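Local coordinates for protein choline kinase (Cryptosporidium parvum, PDB 3MES) that probably phosphorylates choline, and perhaps ethanolamine, using a nucleotide whose product ADP is bound here, at residues I54-I68 / L100-K112. Sequence-based numbering, arbitrary orientation.
Sequences IIGICRKNIPGWKEI and LKHPRILFRIYGK. With ADP (adenosine-5'-diphosphate), chain I.
The F107 ring receives CG2 of I54 over one face, a CH-pi contact 3.7 Å from the ring centroid, while CG2 of I57 meets its edge near CE1 and SG of C58 approaches obliquely, 3.7 Å from F107 CD1. I54 makes this contact with the branch that lies opposite its backbone N. The W65 indole has CD1 of I62 on one face and the carbonyl of H102 at its edge: NE1 donates to H102 O at 2.8 Å, with the acceptor in the ring plane but the N-H bent to 137°. I105 lies against CD1 of I62, its CG1 and CG2 each 3.9 Å away, and its CG2 also meets CZ2 of W65. Past the type II turn I62-W65, I68 and L100 meet tip to tip through their CD1 atoms, 3.7 Å apart. Helix 51-61 and the loop after it pack on strand 104-109, in the five-stranded antiparallel sheet of the kinase-like N-terminal lobe. I105 and F107 give the strand an apolar side against 54-68, the one hydrogen bond falling on the loop before it; alternating with them, L106 meets the adenine and R108, salt-bridged to E149, binds both ADP phosphates, NH2 to O2A at 2.7 Å.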
# COMPACT_ATOMS: atom_id res chain seq x y z
N ILE B 54 -24.79 23.95 12.22
CA ILE B 54 -24.00 22.84 11.71
C ILE B 54 -24.13 21.65 12.66
O ILE B 54 -24.20 20.50 12.22
CB ILE B 54 -22.52 23.23 11.57
CG1 ILE B 54 -22.36 24.33 10.52
CG2 ILE B 54 -21.68 22.02 11.21
CD1 ILE B 54 -20.96 24.90 10.43
N ILE B 55 -24.16 21.95 13.95
CA ILE B 55 -24.29 20.92 14.97
C ILE B 55 -25.68 20.27 14.96
O ILE B 55 -25.81 19.06 15.14
CB ILE B 55 -23.98 21.48 16.37
CG1 ILE B 55 -22.54 22.00 16.42
CG2 ILE B 55 -24.20 20.42 17.44
CD1 ILE B 55 -22.07 22.41 17.79
N GLY B 56 -26.71 21.08 14.73
CA GLY B 56 -28.06 20.55 14.59
C GLY B 56 -28.16 19.64 13.38
O GLY B 56 -28.75 18.56 13.45
N ILE B 57 -27.58 20.08 12.27
CA ILE B 57 -27.59 19.30 11.04
C ILE B 57 -26.83 17.98 11.20
O ILE B 57 -27.21 16.96 10.62
CB ILE B 57 -26.98 20.10 9.87
CG1 ILE B 57 -27.94 21.22 9.45
CG2 ILE B 57 -26.67 19.18 8.69
CD1 ILE B 57 -27.37 22.15 8.40
N CYS B 58 -25.77 18.01 12.00
CA CYS B 58 -24.94 16.82 12.23
C CYS B 58 -25.62 15.78 13.11
O CYS B 58 -25.65 14.59 12.77
CB CYS B 58 -23.58 17.21 12.82
SG CYS B 58 -22.44 18.01 11.65
N ARG B 59 -26.18 16.21 14.24
CA ARG B 59 -26.80 15.27 15.17
C ARG B 59 -28.01 14.60 14.54
O ARG B 59 -28.39 13.50 14.91
CB ARG B 59 -27.20 15.96 16.48
CG ARG B 59 -26.50 17.26 16.75
CD ARG B 59 -26.04 17.38 18.20
NE ARG B 59 -26.86 16.61 19.14
CZ ARG B 59 -27.97 17.06 19.71
NH1 ARG B 59 -28.44 18.27 19.42
NH2 ARG B 59 -28.64 16.29 20.56
N LYS B 60 -28.60 15.29 13.56
CA LYS B 60 -29.83 14.81 12.94
C LYS B 60 -29.57 13.79 11.84
O LYS B 60 -30.41 12.94 11.56
CB LYS B 60 -30.63 16.00 12.38
CG LYS B 60 -31.88 15.60 11.62
CD LYS B 60 -32.64 16.83 11.14
CE LYS B 60 -33.96 16.44 10.49
NZ LYS B 60 -34.79 17.63 10.17
N ASN B 61 -28.41 13.88 11.21
CA ASN B 61 -28.12 13.09 10.02
C ASN B 61 -27.00 12.08 10.19
O ASN B 61 -26.91 11.11 9.43
CB ASN B 61 -27.83 14.02 8.84
CG ASN B 61 -29.02 14.88 8.47
OD1 ASN B 61 -29.96 14.41 7.83
ND2 ASN B 61 -28.99 16.15 8.87
N ILE B 62 -26.14 12.29 11.18
CA ILE B 62 -25.02 11.39 11.42
C ILE B 62 -25.39 10.30 12.42
O ILE B 62 -25.60 10.58 13.60
CB ILE B 62 -23.79 12.13 11.96
CG1 ILE B 62 -23.45 13.33 11.08
CG2 ILE B 62 -22.60 11.19 12.08
CD1 ILE B 62 -22.27 14.14 11.58
N PRO B 63 -25.47 9.05 11.95
CA PRO B 63 -25.84 7.92 12.81
C PRO B 63 -25.06 7.93 14.12
O PRO B 63 -23.83 8.01 14.11
CB PRO B 63 -25.45 6.70 11.98
CG PRO B 63 -25.57 7.17 10.57
CD PRO B 63 -25.18 8.62 10.57
N GLY B 64 -25.77 7.86 15.24
CA GLY B 64 -25.15 7.79 16.56
C GLY B 64 -25.03 9.14 17.25
O GLY B 64 -24.85 9.21 18.47
N TRP B 65 -25.12 10.21 16.47
CA TRP B 65 -24.93 11.57 16.99
C TRP B 65 -26.22 12.15 17.56
O TRP B 65 -26.19 13.15 18.28
CB TRP B 65 -24.42 12.49 15.88
CG TRP B 65 -22.98 12.27 15.52
CD1 TRP B 65 -22.33 11.08 15.38
CD2 TRP B 65 -22.01 13.29 15.22
NE1 TRP B 65 -21.02 11.29 15.03
CE2 TRP B 65 -20.80 12.63 14.92
CE3 TRP B 65 -22.05 14.69 15.18
CZ2 TRP B 65 -19.64 13.33 14.59
CZ3 TRP B 65 -20.90 15.37 14.85
CH2 TRP B 65 -19.70 14.69 14.56
N LYS B 66 -27.34 11.52 17.24
CA LYS B 66 -28.65 12.01 17.66
C LYS B 66 -28.68 12.46 19.12
O LYS B 66 -29.11 13.57 19.43
CB LYS B 66 -29.73 10.95 17.41
CG LYS B 66 -31.15 11.47 17.53
CD LYS B 66 -31.49 12.42 16.40
CE LYS B 66 -32.97 12.79 16.41
NZ LYS B 66 -33.35 13.66 15.26
N GLU B 67 -28.23 11.59 20.02
CA GLU B 67 -28.37 11.85 21.46
C GLU B 67 -27.18 12.55 22.10
O GLU B 67 -27.20 12.85 23.29
CB GLU B 67 -28.67 10.54 22.21
CG GLU B 67 -30.09 10.05 22.01
CD GLU B 67 -31.12 11.09 22.41
OE1 GLU B 67 -31.09 11.54 23.57
OE2 GLU B 67 -31.95 11.47 21.55
N ILE B 68 -26.14 12.82 21.31
CA ILE B 68 -24.93 13.44 21.84
C ILE B 68 -25.15 14.92 22.17
O ILE B 68 -25.63 15.68 21.33
CB ILE B 68 -23.75 13.31 20.86
CG1 ILE B 68 -23.43 11.83 20.61
CG2 ILE B 68 -22.53 14.04 21.39
CD1 ILE B 68 -22.30 11.60 19.62
N LEU B 100 -18.78 5.07 18.18
CA LEU B 100 -19.13 5.89 17.03
C LEU B 100 -18.32 5.50 15.80
O LEU B 100 -17.09 5.48 15.83
CB LEU B 100 -18.92 7.38 17.32
CG LEU B 100 -19.82 8.02 18.38
CD1 LEU B 100 -19.45 9.48 18.59
CD2 LEU B 100 -21.29 7.88 18.00
N LYS B 101 -19.02 5.18 14.71
CA LYS B 101 -18.36 4.88 13.45
C LYS B 101 -17.75 6.15 12.87
O LYS B 101 -16.78 6.09 12.11
CB LYS B 101 -19.33 4.24 12.46
CG LYS B 101 -18.68 3.90 11.12
CD LYS B 101 -19.54 2.99 10.27
CE LYS B 101 -20.69 3.74 9.63
NZ LYS B 101 -21.51 2.84 8.77
N HIS B 102 -18.33 7.29 13.22
CA HIS B 102 -17.85 8.58 12.72
C HIS B 102 -17.67 9.59 13.84
O HIS B 102 -18.55 10.42 14.07
CB HIS B 102 -18.83 9.14 11.68
CG HIS B 102 -19.03 8.26 10.49
ND1 HIS B 102 -20.19 7.54 10.28
CD2 HIS B 102 -18.22 7.98 9.44
CE1 HIS B 102 -20.09 6.86 9.15
NE2 HIS B 102 -18.90 7.11 8.62
N PRO B 103 -16.53 9.51 14.54
CA PRO B 103 -16.20 10.46 15.61
C PRO B 103 -15.85 11.83 15.05
O PRO B 103 -16.11 12.85 15.69
CB PRO B 103 -14.97 9.82 16.26
CG PRO B 103 -14.36 9.01 15.19
CD PRO B 103 -15.50 8.48 14.37
N ARG B 104 -15.26 11.86 13.86
CA ARG B 104 -14.96 13.10 13.16
C ARG B 104 -15.58 13.07 11.77
O ARG B 104 -15.61 12.03 11.12
CB ARG B 104 -13.45 13.32 13.06
CG ARG B 104 -12.75 13.48 14.41
CD ARG B 104 -11.25 13.26 14.31
NE ARG B 104 -10.55 14.35 13.63
CZ ARG B 104 -10.18 15.48 14.23
NH1 ARG B 104 -10.44 15.67 15.52
NH2 ARG B 104 -9.55 16.42 13.54
N ILE B 105 -16.08 14.22 11.32
CA ILE B 105 -16.61 14.32 9.97
C ILE B 105 -16.15 15.61 9.30
O ILE B 105 -15.64 16.52 9.96
CB ILE B 105 -18.16 14.24 9.93
CG1 ILE B 105 -18.79 15.48 10.58
CG2 ILE B 105 -18.65 12.96 10.58
CD1 ILE B 105 -18.78 16.71 9.69
N LEU B 106 -16.33 15.68 7.98
CA LEU B 106 -15.96 16.85 7.21
C LEU B 106 -17.23 17.53 6.70
O LEU B 106 -17.96 16.96 5.90
CB LEU B 106 -15.06 16.45 6.04
CG LEU B 106 -14.39 17.53 5.19
CD1 LEU B 106 -15.40 18.23 4.29
CD2 LEU B 106 -13.66 18.54 6.07
N PHE B 107 -17.50 18.73 7.19
CA PHE B 107 -18.70 19.46 6.81
C PHE B 107 -18.39 20.43 5.67
O PHE B 107 -17.65 21.40 5.86
CB PHE B 107 -19.27 20.23 8.00
CG PHE B 107 -20.72 20.60 7.85
CD1 PHE B 107 -21.71 19.85 8.47
CD2 PHE B 107 -21.09 21.70 7.10
CE1 PHE B 107 -23.04 20.19 8.33
CE2 PHE B 107 -22.43 22.04 6.96
CZ PHE B 107 -23.40 21.29 7.58
N ARG B 108 -18.95 20.16 4.50
CA ARG B 108 -18.65 20.95 3.31
C ARG B 108 -19.84 21.79 2.87
O ARG B 108 -20.91 21.27 2.57
CB ARG B 108 -18.20 20.03 2.17
CG ARG B 108 -17.94 20.75 0.86
CD ARG B 108 -17.58 19.77 -0.25
NE ARG B 108 -16.30 19.10 -0.00
CZ ARG B 108 -15.12 19.59 -0.36
NH1 ARG B 108 -15.05 20.77 -0.98
NH2 ARG B 108 -14.01 18.92 -0.11
N ILE B 109 -19.64 23.11 2.82
CA ILE B 109 -20.65 24.02 2.30
C ILE B 109 -20.18 24.61 0.96
O ILE B 109 -19.13 25.24 0.89
CB ILE B 109 -20.96 25.15 3.29
CG1 ILE B 109 -21.38 24.57 4.64
CG2 ILE B 109 -22.05 26.06 2.74
CD1 ILE B 109 -21.88 25.60 5.63
N TYR B 110 -20.97 24.39 -0.08
CA TYR B 110 -20.58 24.81 -1.43
C TYR B 110 -20.53 26.32 -1.58
O TYR B 110 -21.55 27.00 -1.43
CB TYR B 110 -21.52 24.21 -2.48
CG TYR B 110 -21.64 22.70 -2.40
CD1 TYR B 110 -20.52 21.90 -2.33
CD2 TYR B 110 -22.89 22.09 -2.40
CE1 TYR B 110 -20.63 20.52 -2.26
CE2 TYR B 110 -23.01 20.71 -2.33
CZ TYR B 110 -21.88 19.93 -2.26
OH TYR B 110 -21.98 18.56 -2.20
N GLY B 111 -19.35 26.85 -1.89
CA GLY B 111 -19.20 28.26 -2.21
C GLY B 111 -19.28 28.44 -3.71
O GLY B 111 -19.35 27.47 -4.46
N LYS B 112 -19.29 29.69 -4.17
CA LYS B 112 -19.31 29.96 -5.60
C LYS B 112 -17.92 29.78 -6.20
O LYS B 112 -16.94 30.35 -5.71
CB LYS B 112 -19.85 31.37 -5.89
CG LYS B 112 -19.05 32.49 -5.24
CD LYS B 112 -19.69 33.84 -5.52
CE LYS B 112 -18.94 34.96 -4.81
NZ LYS B 112 -17.51 35.01 -5.22
PB ADP I . -11.89 23.37 -2.10
O1B ADP I . -12.30 24.70 -1.51
O2B ADP I . -13.04 22.51 -2.56
O3B ADP I . -10.74 23.45 -3.07
PA ADP I . -10.61 21.14 -0.92
O1A ADP I . -9.54 21.17 -1.99
O2A ADP I . -11.68 20.08 -0.94
O3A ADP I . -11.31 22.58 -0.82
O5' ADP I . -9.87 21.10 0.51
C5' ADP I . -9.60 19.86 1.15
C4' ADP I . -8.48 20.09 2.14
O4' ADP I . -9.02 20.05 3.46
C3' ADP I . -7.45 18.99 2.04
O3' ADP I . -6.17 19.55 1.73
C2' ADP I . -7.43 18.32 3.39
O2' ADP I . -6.28 18.77 4.12
C1' ADP I . -8.70 18.80 4.07
N9 ADP I . -9.80 17.86 3.77
C8 ADP I . -10.73 18.02 2.81
N7 ADP I . -11.61 16.98 2.79
C5 ADP I . -11.23 16.13 3.76
C6 ADP I . -11.72 14.83 4.28
N6 ADP I . -12.81 14.23 3.75
N1 ADP I . -11.04 14.27 5.31
C2 ADP I . -9.96 14.86 5.85
N3 ADP I . -9.46 16.04 5.43
C4 ADP I . -10.04 16.71 4.40